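Local coordinates for putative cytoplasmic protein (Salmonella enterica subsp. enterica serovar Typhimurium, PDB 4IQN) that is of unknown function and belongs to the uncharacterised DUF5066 family, at residues E75-S80 with A124-D129. Residues are numbered along the deposited sequence; the frame is centred on the assembly and turned at random.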
loop_
_atom_site.group_PDB
_atom_site.type_symbol
_atom_site.label_atom_id
_atom_site.label_comp_id
_atom_site.label_asym_id
_atom_site.label_seq_id
_atom_site.Cartn_x
_atom_site.Cartn_y
_atom_site.Cartn_z
ATOM N N GLU B 75 -6.938 -6.931 4.380
ATOM C CA GLU B 75 -6.750 -8.367 4.698
ATOM C C GLU B 75 -5.295 -8.828 4.608
ATOM O O GLU B 75 -4.732 -9.367 5.563
ATOM C CB GLU B 75 -7.596 -9.194 3.768
ATOM C CG GLU B 75 -7.657 -10.670 4.153
ATOM C CD GLU B 75 -8.485 -11.463 3.165
ATOM O OE1 GLU B 75 -9.707 -11.485 3.309
ATOM O OE2 GLU B 75 -7.920 -12.055 2.233
ATOM N N THR B 76 -4.667 -8.589 3.456
ATOM C CA THR B 76 -3.335 -9.057 3.183
ATOM C C THR B 76 -2.264 -8.537 4.136
ATOM O O THR B 76 -1.405 -9.315 4.574
ATOM C CB THR B 76 -2.939 -8.734 1.730
ATOM O OG1 THR B 76 -3.757 -9.510 0.872
ATOM C CG2 THR B 76 -1.500 -9.088 1.455
ATOM N N LEU B 77 -2.346 -7.264 4.499
ATOM C CA LEU B 77 -1.360 -6.678 5.369
ATOM C C LEU B 77 -1.375 -7.327 6.766
ATOM O O LEU B 77 -0.323 -7.397 7.414
ATOM C CB LEU B 77 -1.557 -5.184 5.475
ATOM C CG LEU B 77 -2.821 -4.634 6.151
ATOM C CD1 LEU B 77 -2.598 -4.498 7.667
ATOM C CD2 LEU B 77 -3.205 -3.296 5.488
ATOM N N GLN B 78 -2.545 -7.797 7.196
ATOM C CA GLN B 78 -2.652 -8.442 8.526
ATOM C C GLN B 78 -1.856 -9.734 8.600
ATOM O O GLN B 78 -1.450 -10.156 9.706
ATOM C CB GLN B 78 -4.112 -8.632 8.935
ATOM C CG GLN B 78 -4.774 -7.322 9.284
ATOM C CD GLN B 78 -6.220 -7.491 9.632
ATOM O OE1 GLN B 78 -6.543 -8.023 10.696
ATOM N NE2 GLN B 78 -7.109 -7.067 8.742
ATOM N N LYS B 79 -1.585 -10.341 7.437
ATOM C CA LYS B 79 -0.742 -11.542 7.335
ATOM C C LYS B 79 0.689 -11.240 7.622
ATOM O O LYS B 79 1.438 -12.151 7.843
ATOM C CB LYS B 79 -0.811 -12.178 5.937
ATOM C CG LYS B 79 -2.193 -12.716 5.555
ATOM C CD LYS B 79 -2.278 -13.312 4.133
ATOM C CE LYS B 79 -3.732 -13.672 3.801
ATOM N NZ LYS B 79 -3.939 -14.440 2.539
ATOM N N SER B 80 1.080 -9.963 7.603
ATOM C CA SER B 80 2.462 -9.550 7.833
ATOM C C SER B 80 2.719 -9.064 9.257
ATOM O O SER B 80 3.836 -8.634 9.573
ATOM C CB SER B 80 2.843 -8.439 6.844
ATOM O OG SER B 80 3.011 -8.978 5.589
ATOM N N ALA B 124 9.828 0.402 3.279
ATOM C CA ALA B 124 8.903 -0.694 3.412
ATOM C C ALA B 124 7.645 -0.391 2.580
ATOM O O ALA B 124 7.341 0.782 2.251
ATOM C CB ALA B 124 8.537 -0.886 4.875
ATOM N N LEU B 125 6.918 -1.461 2.266
ATOM C CA LEU B 125 5.634 -1.433 1.596
ATOM C C LEU B 125 4.568 -2.168 2.388
ATOM O O LEU B 125 4.834 -3.271 2.933
ATOM C CB LEU B 125 5.756 -2.140 0.249
ATOM C CG LEU B 125 6.785 -1.606 -0.733
ATOM C CD1 LEU B 125 6.849 -2.543 -1.915
ATOM C CD2 LEU B 125 6.504 -0.173 -1.191
ATOM N N ILE B 126 3.366 -1.605 2.403
ATOM C CA ILE B 126 2.189 -2.312 2.934
ATOM C C ILE B 126 1.237 -2.523 1.756
ATOM O O ILE B 126 0.831 -1.545 1.105
ATOM C CB ILE B 126 1.453 -1.548 4.059
ATOM C CG1 ILE B 126 2.359 -1.262 5.251
ATOM C CG2 ILE B 126 0.215 -2.318 4.483
ATOM C CD1 ILE B 126 1.713 -0.396 6.297
ATOM N N ARG B 127 0.923 -3.770 1.450
ATOM C CA ARG B 127 0.033 -4.055 0.340
ATOM C C ARG B 127 -1.436 -3.872 0.754
ATOM O O ARG B 127 -1.891 -4.382 1.798
ATOM C CB ARG B 127 0.249 -5.440 -0.244
ATOM C CG ARG B 127 -0.525 -5.632 -1.559
ATOM C CD ARG B 127 -0.092 -6.806 -2.404
ATOM N NE ARG B 127 -0.807 -6.755 -3.688
ATOM C CZ ARG B 127 -0.465 -7.389 -4.807
ATOM N NH1 ARG B 127 0.616 -8.130 -4.857
ATOM N NH2 ARG B 127 -1.217 -7.255 -5.911
ATOM N N ILE B 128 -2.169 -3.124 -0.032
ATOM C CA ILE B 128 -3.600 -2.903 0.137
ATOM C C ILE B 128 -4.315 -3.788 -0.881
ATOM O O ILE B 128 -3.961 -3.796 -2.063
ATOM C CB ILE B 128 -3.961 -1.396 -0.082
ATOM C CG1 ILE B 128 -3.345 -0.509 1.008
ATOM C CG2 ILE B 128 -5.453 -1.129 -0.227
ATOM C CD1 ILE B 128 -3.831 -0.806 2.396
ATOM N N ASP B 129 -5.291 -4.562 -0.418
ATOM C CA ASP B 129 -6.097 -5.370 -1.335
ATOM C C ASP B 129 -6.936 -4.464 -2.239
ATOM O O ASP B 129 -7.591 -3.541 -1.779
ATOM C CB ASP B 129 -6.983 -6.320 -0.557
ATOM C CG ASP B 129 -6.181 -7.249 0.311
ATOM O OD1 ASP B 129 -5.492 -8.118 -0.285
ATOM O OD2 ASP B 129 -6.221 -7.087 1.571
HETATM O O HOH W 1 -4.073 -5.531 2.946
#
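Leu-77 lays its CB and CD2 against the CG2 branch of Ile-126, with CB 3.5 Å from that methyl, while CD2 also runs beside CD1 of Ile-128 at 4.0 Å. Its chi1 of 66° sets CG between the backbone N and the carbonyl carbon, turning the side chain to the two buried isoleucines; Leu-55, from a loop, touches it as well. Next to this apolar patch the carboxylate of Asp-129 grips the first turn of the short helix 75-78 with both oxygens, each through its syn lone pair. OD2 takes an almost straight bond (173°) from the backbone N of Thr-76 at 2.9 Å, and OD1 accepts a short bond, 2.5 Å, from OG1 of Thr-76; together they probably limit rotation of the carboxylate. The helix is thereby tied to the residue just after strand 124-128, an outermost strand of the four-stranded antiparallel sheet, which pairs with strand 135-140. A water completes the join: it accepts from the backbone N of Leu-77 at 2.9 Å and lies within donating distance of Arg-127 O and Asp-129 OD2. CG2 of Thr-76 lies 4.4 Å from CB of Arg-127, whose guanidinium NH1 is hydrogen-bonded to the hydroxyl of Tyr-90.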